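Local coordinates for protein putative aminotransferase (Actinomadura melliaura, PDB 4ZWV) that probably works as a pyridoxal phosphate-dependent sugar aminotransferase in making the aminopentose of the indolocarbazole AT2433, at residues A[71-83]-A[91-103]. Residues are numbered along the deposited sequence; the frame is centred on the assembly and turned at random.
Sequences PEERDEVLSTPLT and ILADGRRITWVDV
P81 lies over one face of the W100 ring, its CB 3.9 Å from the centroid of the six-membered ring, a CH-pi contact. I98 CG2 sits over the opposite face, and S79 O is at the ring edge. The R97 guanidinium has E76 CB over one face and D75 OD2 in plane at its edge. R97 and W100 belong to strand 97-100, which runs parallel to 76-79 in a beta-alpha-beta unit with helix 85-93. Strand 97-100 is outermost in the mixed sheet within this chain, and 123-129 flanks 76-79 on its other side. Backbone bonds run from R97 N to D75 O (2.8 Å) through to V101 N and S79 O.

R97 grips D75 side-on in a salt bridge: NH2 donates to OD1 (2.9 Å) and NE to OD2 (3.3 Å). The R97 chain bends at chi3 (63°) to bring this edge round. With an alanine in place of D75, both bonds and the nearby negative charge would go, and the R97 guanidinium would probably be freer to turn. R96 NH1 makes a nearly straight salt-bridge bond (174°) to E72 OE2, and R96 NE makes another to D94 OD2. On the helix side, I91 CD1 meets V77 CG1 tip to tip at 3.6 Å. E76 reaches out with CG anti to the backbone N (169°); its OE2 bonds T123 and S120, while OE1 accepts T99 OG1 on its anti side at 2.6 Å.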
ATOM      1  N   PRO A  71       9.280  22.314  -8.681  1.00 14.33           N
ATOM      2  CA  PRO A  71      10.659  21.949  -9.023  1.00 21.90           C
ATOM      3  C   PRO A  71      11.344  21.208  -7.880  1.00 17.07           C
ATOM      4  O   PRO A  71      10.966  21.376  -6.719  1.00 14.80           O
ATOM      5  CB  PRO A  71      11.325  23.303  -9.289  1.00 19.95           C
ATOM      6  CG  PRO A  71      10.544  24.268  -8.465  1.00 18.98           C
ATOM      7  CD  PRO A  71       9.122  23.774  -8.538  1.00 15.56           C
ATOM      8  N   GLU A  72      12.349  20.396  -8.198  0.62 17.13           N
ATOM      9  CA  GLU A  72      13.034  19.619  -7.170  0.62 15.54           C
ATOM     10  C   GLU A  72      13.711  20.490  -6.120  0.62 15.24           C
ATOM     11  O   GLU A  72      13.834  20.084  -4.969  0.62 17.23           O
ATOM     12  CB  GLU A  72      14.074  18.698  -7.817  0.62 20.32           C
ATOM     13  CG  GLU A  72      13.475  17.607  -8.676  0.62 21.98           C
ATOM     14  CD  GLU A  72      12.667  16.611  -7.863  0.62 31.76           C
ATOM     15  OE1 GLU A  72      13.286  15.763  -7.186  0.62 43.34           O
ATOM     16  OE2 GLU A  72      11.421  16.673  -7.897  0.62 27.94           O
ATOM     17  N   GLU A  73      14.136  21.695  -6.497  1.00 14.65           N
ATOM     18  CA  GLU A  73      14.778  22.585  -5.533  1.00 16.17           C
ATOM     19  C   GLU A  73      13.804  23.085  -4.460  1.00 15.12           C
ATOM     20  O   GLU A  73      14.224  23.608  -3.433  1.00 19.50           O
ATOM     21  CB  GLU A  73      15.458  23.768  -6.234  1.00 20.14           C
ATOM     22  CG  GLU A  73      14.539  24.627  -7.075  1.00 22.26           C
ATOM     23  CD  GLU A  73      14.474  24.186  -8.533  1.00 27.77           C
ATOM     24  OE1 GLU A  73      14.082  25.022  -9.374  1.00 26.79           O
ATOM     25  OE2 GLU A  73      14.801  23.013  -8.846  1.00 22.00           O
ATOM     26  N   ARG A  74      12.503  22.969  -4.713  1.00 14.10           N
ATOM     27  CA  ARG A  74      11.537  23.195  -3.640  1.00 12.12           C
ATOM     28  C   ARG A  74      11.346  21.859  -2.936  1.00 10.96           C
ATOM     29  O   ARG A  74      10.465  21.084  -3.276  1.00 13.00           O
ATOM     30  CB  ARG A  74      10.225  23.776  -4.173  1.00 13.95           C
ATOM     31  CG  ARG A  74      10.343  25.294  -4.393  1.00 17.12           C
ATOM     32  CD  ARG A  74       9.158  25.869  -5.144  1.00 20.12           C
ATOM     33  NE  ARG A  74       7.901  25.525  -4.494  1.00 20.88           N
ATOM     34  CZ  ARG A  74       6.729  25.482  -5.121  1.00 19.29           C
ATOM     35  NH1 ARG A  74       6.662  25.769  -6.421  1.00 17.91           N
ATOM     36  NH2 ARG A  74       5.628  25.160  -4.453  1.00 18.93           N
ATOM     37  N   ASP A  75      12.239  21.579  -1.991  1.00 13.11           N
ATOM     38  CA  ASP A  75      12.351  20.248  -1.409  1.00 12.08           C
ATOM     39  C   ASP A  75      11.765  20.138  -0.010  1.00 14.85           C
ATOM     40  O   ASP A  75      11.816  19.072   0.598  1.00 17.14           O
ATOM     41  CB  ASP A  75      13.824  19.813  -1.372  1.00 13.36           C
ATOM     42  CG  ASP A  75      14.681  20.681  -0.455  1.00 19.02           C
ATOM     43  OD1 ASP A  75      14.317  21.841  -0.184  1.00 17.37           O
ATOM     44  OD2 ASP A  75      15.756  20.209  -0.017  1.00 24.84           O
ATOM     45  N   GLU A  76      11.176  21.224   0.464  0.65 11.89           N
ATOM     46  CA  GLU A  76      10.715  21.309   1.835  0.65 11.11           C
ATOM     47  C   GLU A  76       9.210  21.095   1.961  0.65 10.94           C
ATOM     48  O   GLU A  76       8.421  21.747   1.278  0.65 13.84           O
ATOM     49  CB  GLU A  76      11.109  22.672   2.398  0.65 13.84           C
ATOM     50  CG  GLU A  76      10.509  23.046   3.723  0.65 15.12           C
ATOM     51  CD  GLU A  76      10.917  24.451   4.124  0.65 17.68           C
ATOM     52  OE1 GLU A  76      11.794  24.588   5.004  0.65 16.06           O
ATOM     53  OE2 GLU A  76      10.382  25.421   3.540  0.65 18.06           O
ATOM     54  N   VAL A  77       8.807  20.194   2.851  1.00 10.87           N
ATOM     55  CA  VAL A  77       7.396  20.092   3.208  1.00 10.48           C
ATOM     56  C   VAL A  77       7.285  20.466   4.673  1.00 11.63           C
ATOM     57  O   VAL A  77       7.994  19.915   5.511  1.00 10.92           O
ATOM     58  CB  VAL A  77       6.826  18.686   2.986  1.00  9.85           C
ATOM     59  CG1 VAL A  77       5.346  18.651   3.389  1.00 10.23           C
ATOM     60  CG2 VAL A  77       6.992  18.278   1.523  1.00 12.24           C
ATOM     61  N   LEU A  78       6.403  21.415   4.973  1.00  9.27           N
ATOM     62  CA  LEU A  78       6.189  21.870   6.344  1.00  8.89           C
ATOM     63  C   LEU A  78       5.136  20.994   7.010  1.00  9.27           C
ATOM     64  O   LEU A  78       4.073  20.758   6.451  1.00 10.79           O
ATOM     65  CB  LEU A  78       5.765  23.338   6.344  1.00  8.96           C
ATOM     66  CG  LEU A  78       6.857  24.289   5.873  1.00 12.96           C
ATOM     67  CD1 LEU A  78       6.316  25.650   5.416  1.00 15.24           C
ATOM     68  CD2 LEU A  78       7.812  24.486   7.013  1.00 20.31           C
ATOM     69  N   SER A  79       5.443  20.509   8.205  1.00  8.94           N
ATOM     70  CA  SER A  79       4.567  19.574   8.896  1.00  9.33           C
ATOM     71  C   SER A  79       4.863  19.664  10.385  1.00 11.76           C
ATOM     72  O   SER A  79       5.970  20.036  10.773  1.00 12.12           O
ATOM     73  CB  SER A  79       4.804  18.151   8.374  1.00  9.47           C
ATOM     74  OG  SER A  79       3.877  17.232   8.912  1.00 10.78           O
ATOM     75  N   THR A  80       3.882  19.337  11.220  0.56 10.55           N
ATOM     76  CA  THR A  80       4.127  19.286  12.661  0.56 10.45           C
ATOM     77  C   THR A  80       4.478  17.853  13.063  0.56 10.59           C
ATOM     78  O   THR A  80       4.086  16.896  12.389  0.56 12.48           O
ATOM     79  CB  THR A  80       2.911  19.788  13.484  0.56 13.51           C
ATOM     80  OG1 THR A  80       3.355  20.260  14.760  0.56 12.30           O
ATOM     81  CG2 THR A  80       1.900  18.683  13.710  0.56 10.73           C
ATOM     82  N   PRO A  81       5.251  17.693  14.148  1.00  9.17           N
ATOM     83  CA  PRO A  81       5.576  16.339  14.595  1.00  9.86           C
ATOM     84  C   PRO A  81       4.524  15.717  15.502  1.00 11.65           C
ATOM     85  O   PRO A  81       4.648  14.534  15.817  1.00 11.66           O
ATOM     86  CB  PRO A  81       6.893  16.518  15.351  1.00 12.77           C
ATOM     87  CG  PRO A  81       6.870  17.927  15.829  1.00 13.78           C
ATOM     88  CD  PRO A  81       6.027  18.727  14.861  1.00 12.77           C
ATOM     89  N   LEU A  82       3.509  16.481  15.895  1.00 11.03           N
ATOM     90  CA  LEU A  82       2.447  15.942  16.735  1.00 11.45           C
ATOM     91  C   LEU A  82       1.384  15.345  15.821  1.00 10.75           C
ATOM     92  O   LEU A  82       0.322  15.932  15.573  1.00 12.19           O
ATOM     93  CB  LEU A  82       1.874  17.019  17.652  1.00 11.97           C
ATOM     94  CG  LEU A  82       0.871  16.479  18.677  1.00 13.04           C
ATOM     95  CD1 LEU A  82       1.554  15.495  19.615  1.00 15.25           C
ATOM     96  CD2 LEU A  82       0.237  17.606  19.468  1.00 14.11           C
ATOM     97  N   THR A  83       1.683  14.157  15.316  0.62  9.59           N
ATOM     98  CA  THR A  83       0.763  13.435  14.460  0.62 12.09           C
ATOM     99  C   THR A  83       1.193  11.981  14.416  0.62  9.37           C
ATOM    100  O   THR A  83       2.209  11.609  15.019  0.62 10.34           O
ATOM    101  CB  THR A  83       0.712  14.026  13.033  0.62 11.26           C
ATOM    102  OG1 THR A  83      -0.254  13.316  12.243  0.62 10.74           O
ATOM    103  CG2 THR A  83       2.071  13.949  12.369  0.62 13.78           C
ATOM    104  N   ILE A  91       6.216  11.994   3.605  1.00  8.75           N
ATOM    105  CA  ILE A  91       7.095  13.053   3.101  1.00  8.34           C
ATOM    106  C   ILE A  91       8.481  12.508   2.774  1.00  9.68           C
ATOM    107  O   ILE A  91       9.030  12.795   1.709  1.00 10.77           O
ATOM    108  CB  ILE A  91       7.230  14.210   4.123  1.00  8.76           C
ATOM    109  CG1 ILE A  91       5.857  14.844   4.376  1.00 10.13           C
ATOM    110  CG2 ILE A  91       8.245  15.260   3.617  1.00 11.15           C
ATOM    111  CD1 ILE A  91       5.847  15.788   5.590  1.00  8.72           C
ATOM    112  N   LEU A  92       9.038  11.710   3.683  1.00  9.20           N
ATOM    113  CA  LEU A  92      10.369  11.145   3.473  1.00  8.94           C
ATOM    114  C   LEU A  92      10.369  10.180   2.287  1.00  9.98           C
ATOM    115  O   LEU A  92      11.317  10.176   1.491  1.00 11.96           O
ATOM    116  CB  LEU A  92      10.861  10.444   4.742  1.00 11.41           C
ATOM    117  CG  LEU A  92      10.957  11.368   5.959  1.00 12.11           C
ATOM    118  CD1 LEU A  92      11.444  10.601   7.172  1.00 12.36           C
ATOM    119  CD2 LEU A  92      11.868  12.542   5.655  1.00 14.15           C
ATOM    120  N   ALA A  93       9.301   9.390   2.161  1.00  9.70           N
ATOM    121  CA  ALA A  93       9.190   8.417   1.066  1.00 10.89           C
ATOM    122  C   ALA A  93       9.052   9.128  -0.276  1.00 12.67           C
ATOM    123  O   ALA A  93       9.439   8.574  -1.310  1.00 14.40           O
ATOM    124  CB  ALA A  93       8.011   7.475   1.291  1.00 11.30           C
ATOM    125  N   ASP A  94       8.530  10.354  -0.244  1.00 10.56           N
ATOM    126  CA  ASP A  94       8.386  11.182  -1.441  1.00 10.23           C
ATOM    127  C   ASP A  94       9.712  11.827  -1.839  1.00 11.69           C
ATOM    128  O   ASP A  94       9.784  12.502  -2.862  1.00 13.15           O
ATOM    129  CB  ASP A  94       7.316  12.262  -1.202  1.00  9.55           C
ATOM    130  CG  ASP A  94       6.891  12.980  -2.483  1.00 13.11           C
ATOM    131  OD1 ASP A  94       6.377  12.306  -3.406  1.00 13.64           O
ATOM    132  OD2 ASP A  94       7.052  14.223  -2.552  1.00 13.31           O
ATOM    133  N   GLY A  95      10.760  11.612  -1.042  1.00 11.11           N
ATOM    134  CA  GLY A  95      12.081  12.148  -1.344  1.00 10.52           C
ATOM    135  C   GLY A  95      12.293  13.587  -0.908  1.00 11.28           C
ATOM    136  O   GLY A  95      13.240  14.235  -1.363  1.00 14.34           O
ATOM    137  N   ARG A  96      11.449  14.077  -0.003  1.00 11.87           N
ATOM    138  CA  ARG A  96      11.528  15.474   0.433  1.00  9.73           C
ATOM    139  C   ARG A  96      12.086  15.616   1.840  1.00 11.75           C
ATOM    140  O   ARG A  96      12.268  14.638   2.563  1.00 14.88           O
ATOM    141  CB  ARG A  96      10.151  16.149   0.375  1.00 10.29           C
ATOM    142  CG  ARG A  96       9.364  15.830  -0.878  1.00 11.72           C
ATOM    143  CD  ARG A  96      10.088  16.212  -2.161  1.00 10.23           C
ATOM    144  NE  ARG A  96       9.336  15.692  -3.294  1.00 12.96           N
ATOM    145  CZ  ARG A  96       9.692  15.826  -4.567  1.00 16.30           C
ATOM    146  NH1 ARG A  96      10.788  16.500  -4.892  1.00 16.29           N
ATOM    147  NH2 ARG A  96       8.938  15.285  -5.518  1.00 19.81           N
ATOM    148  N   ARG A  97      12.320  16.861   2.231  0.63 12.22           N
ATOM    149  CA  ARG A  97      12.842  17.197   3.542  0.63 12.06           C
ATOM    150  C   ARG A  97      11.745  17.796   4.428  0.63 12.72           C
ATOM    151  O   ARG A  97      11.029  18.699   4.000  0.63 15.46           O
ATOM    152  CB  ARG A  97      14.004  18.174   3.362  0.63 17.42           C
ATOM    153  CG  ARG A  97      14.416  18.956   4.570  0.63 19.63           C
ATOM    154  CD  ARG A  97      15.678  19.754   4.250  0.63 25.20           C
ATOM    155  NE  ARG A  97      15.480  20.754   3.201  0.63 23.16           N
ATOM    156  CZ  ARG A  97      15.197  22.031   3.441  0.63 22.53           C
ATOM    157  NH1 ARG A  97      15.069  22.452   4.690  0.63 22.55           N
ATOM    158  NH2 ARG A  97      15.043  22.889   2.439  0.63 27.36           N
ATOM    159  N   ILE A  98      11.603  17.286   5.653  1.00 12.16           N
ATOM    160  CA  ILE A  98      10.607  17.813   6.582  1.00 12.96           C
ATOM    161  C   ILE A  98      11.169  19.041   7.295  1.00 11.14           C
ATOM    162  O   ILE A  98      12.288  19.002   7.812  1.00 13.76           O
ATOM    163  CB  ILE A  98      10.196  16.778   7.639  1.00 12.15           C
ATOM    164  CG1 ILE A  98       9.615  15.519   6.989  1.00 11.95           C
ATOM    165  CG2 ILE A  98       9.177  17.370   8.601  1.00 15.20           C
ATOM    166  CD1 ILE A  98       9.480  14.350   7.957  1.00 12.76           C
ATOM    167  N   THR A  99      10.403  20.129   7.319  1.00 10.76           N
ATOM    168  CA  THR A  99      10.714  21.250   8.193  1.00 11.67           C
ATOM    169  C   THR A  99       9.611  21.297   9.238  1.00 11.77           C
ATOM    170  O   THR A  99       8.436  21.507   8.910  1.00 11.24           O
ATOM    171  CB  THR A  99      10.799  22.575   7.438  1.00 15.97           C
ATOM    172  OG1 THR A  99      11.918  22.540   6.543  1.00 19.46           O
ATOM    173  CG2 THR A  99      10.973  23.731   8.414  1.00 17.29           C
ATOM    174  N   TRP A 100       9.987  21.060  10.493  1.00 10.51           N
ATOM    175  CA  TRP A 100       8.993  20.971  11.554  1.00  9.60           C
ATOM    176  C   TRP A 100       8.374  22.320  11.878  1.00 10.39           C
ATOM    177  O   TRP A 100       9.074  23.325  11.975  1.00 12.97           O
ATOM    178  CB  TRP A 100       9.593  20.403  12.846  1.00 10.48           C
ATOM    179  CG  TRP A 100      10.129  19.015  12.753  1.00 12.20           C
ATOM    180  CD1 TRP A 100      11.405  18.616  13.034  1.00 12.15           C
ATOM    181  CD2 TRP A 100       9.407  17.826  12.389  1.00  9.84           C
ATOM    182  NE1 TRP A 100      11.530  17.262  12.845  1.00 12.49           N
ATOM    183  CE2 TRP A 100      10.318  16.748  12.463  1.00 12.35           C
ATOM    184  CE3 TRP A 100       8.083  17.569  12.005  1.00 11.03           C
ATOM    185  CZ2 TRP A 100       9.948  15.431  12.165  1.00 12.16           C
ATOM    186  CZ3 TRP A 100       7.715  16.260  11.710  1.00 12.35           C
ATOM    187  CH2 TRP A 100       8.643  15.214  11.791  1.00 12.51           C
ATOM    188  N   VAL A 101       7.060  22.304  12.060  1.00 10.95           N
ATOM    189  CA  VAL A 101       6.307  23.459  12.528  1.00 12.02           C
ATOM    190  C   VAL A 101       5.813  23.166  13.941  1.00 10.05           C
ATOM    191  O   VAL A 101       5.421  22.031  14.256  1.00 12.47           O
ATOM    192  CB  VAL A 101       5.116  23.772  11.598  1.00 11.54           C
ATOM    193  CG1 VAL A 101       4.386  25.054  12.031  1.00 11.36           C
ATOM    194  CG2 VAL A 101       5.609  23.914  10.159  1.00 13.07           C
ATOM    195  N   ASP A 102       5.846  24.192  14.782  1.00 11.00           N
ATOM    196  CA  ASP A 102       5.468  24.059  16.179  1.00 12.73           C
ATOM    197  C   ASP A 102       3.973  23.832  16.320  1.00 12.66           C
ATOM    198  O   ASP A 102       3.206  23.927  15.353  1.00 13.07           O
ATOM    199  CB  ASP A 102       5.890  25.311  16.948  1.00 12.13           C
ATOM    200  CG  ASP A 102       6.206  25.044  18.415  1.00 14.17           C
ATOM    201  OD1 ASP A 102       5.862  23.960  18.937  1.00 13.98           O
ATOM    202  OD2 ASP A 102       6.819  25.940  19.028  1.00 15.92           O
ATOM    203  N   VAL A 103       3.578  23.527  17.548  1.00 12.19           N
ATOM    204  CA  VAL A 103       2.203  23.250  17.917  1.00 14.43           C
ATOM    205  C   VAL A 103       1.645  24.377  18.787  1.00 14.08           C
ATOM    206  O   VAL A 103       2.339  24.886  19.671  1.00 16.32           O
ATOM    207  CB  VAL A 103       2.123  21.908  18.672  1.00 13.56           C
ATOM    208  CG1 VAL A 103       0.744  21.666  19.224  1.00 17.61           C
ATOM    209  CG2 VAL A 103       2.548  20.755  17.755  1.00 13.93           C
TER
HETATM  210  O   HOH W   1      12.837  17.845  -3.709  1.00 18.99           O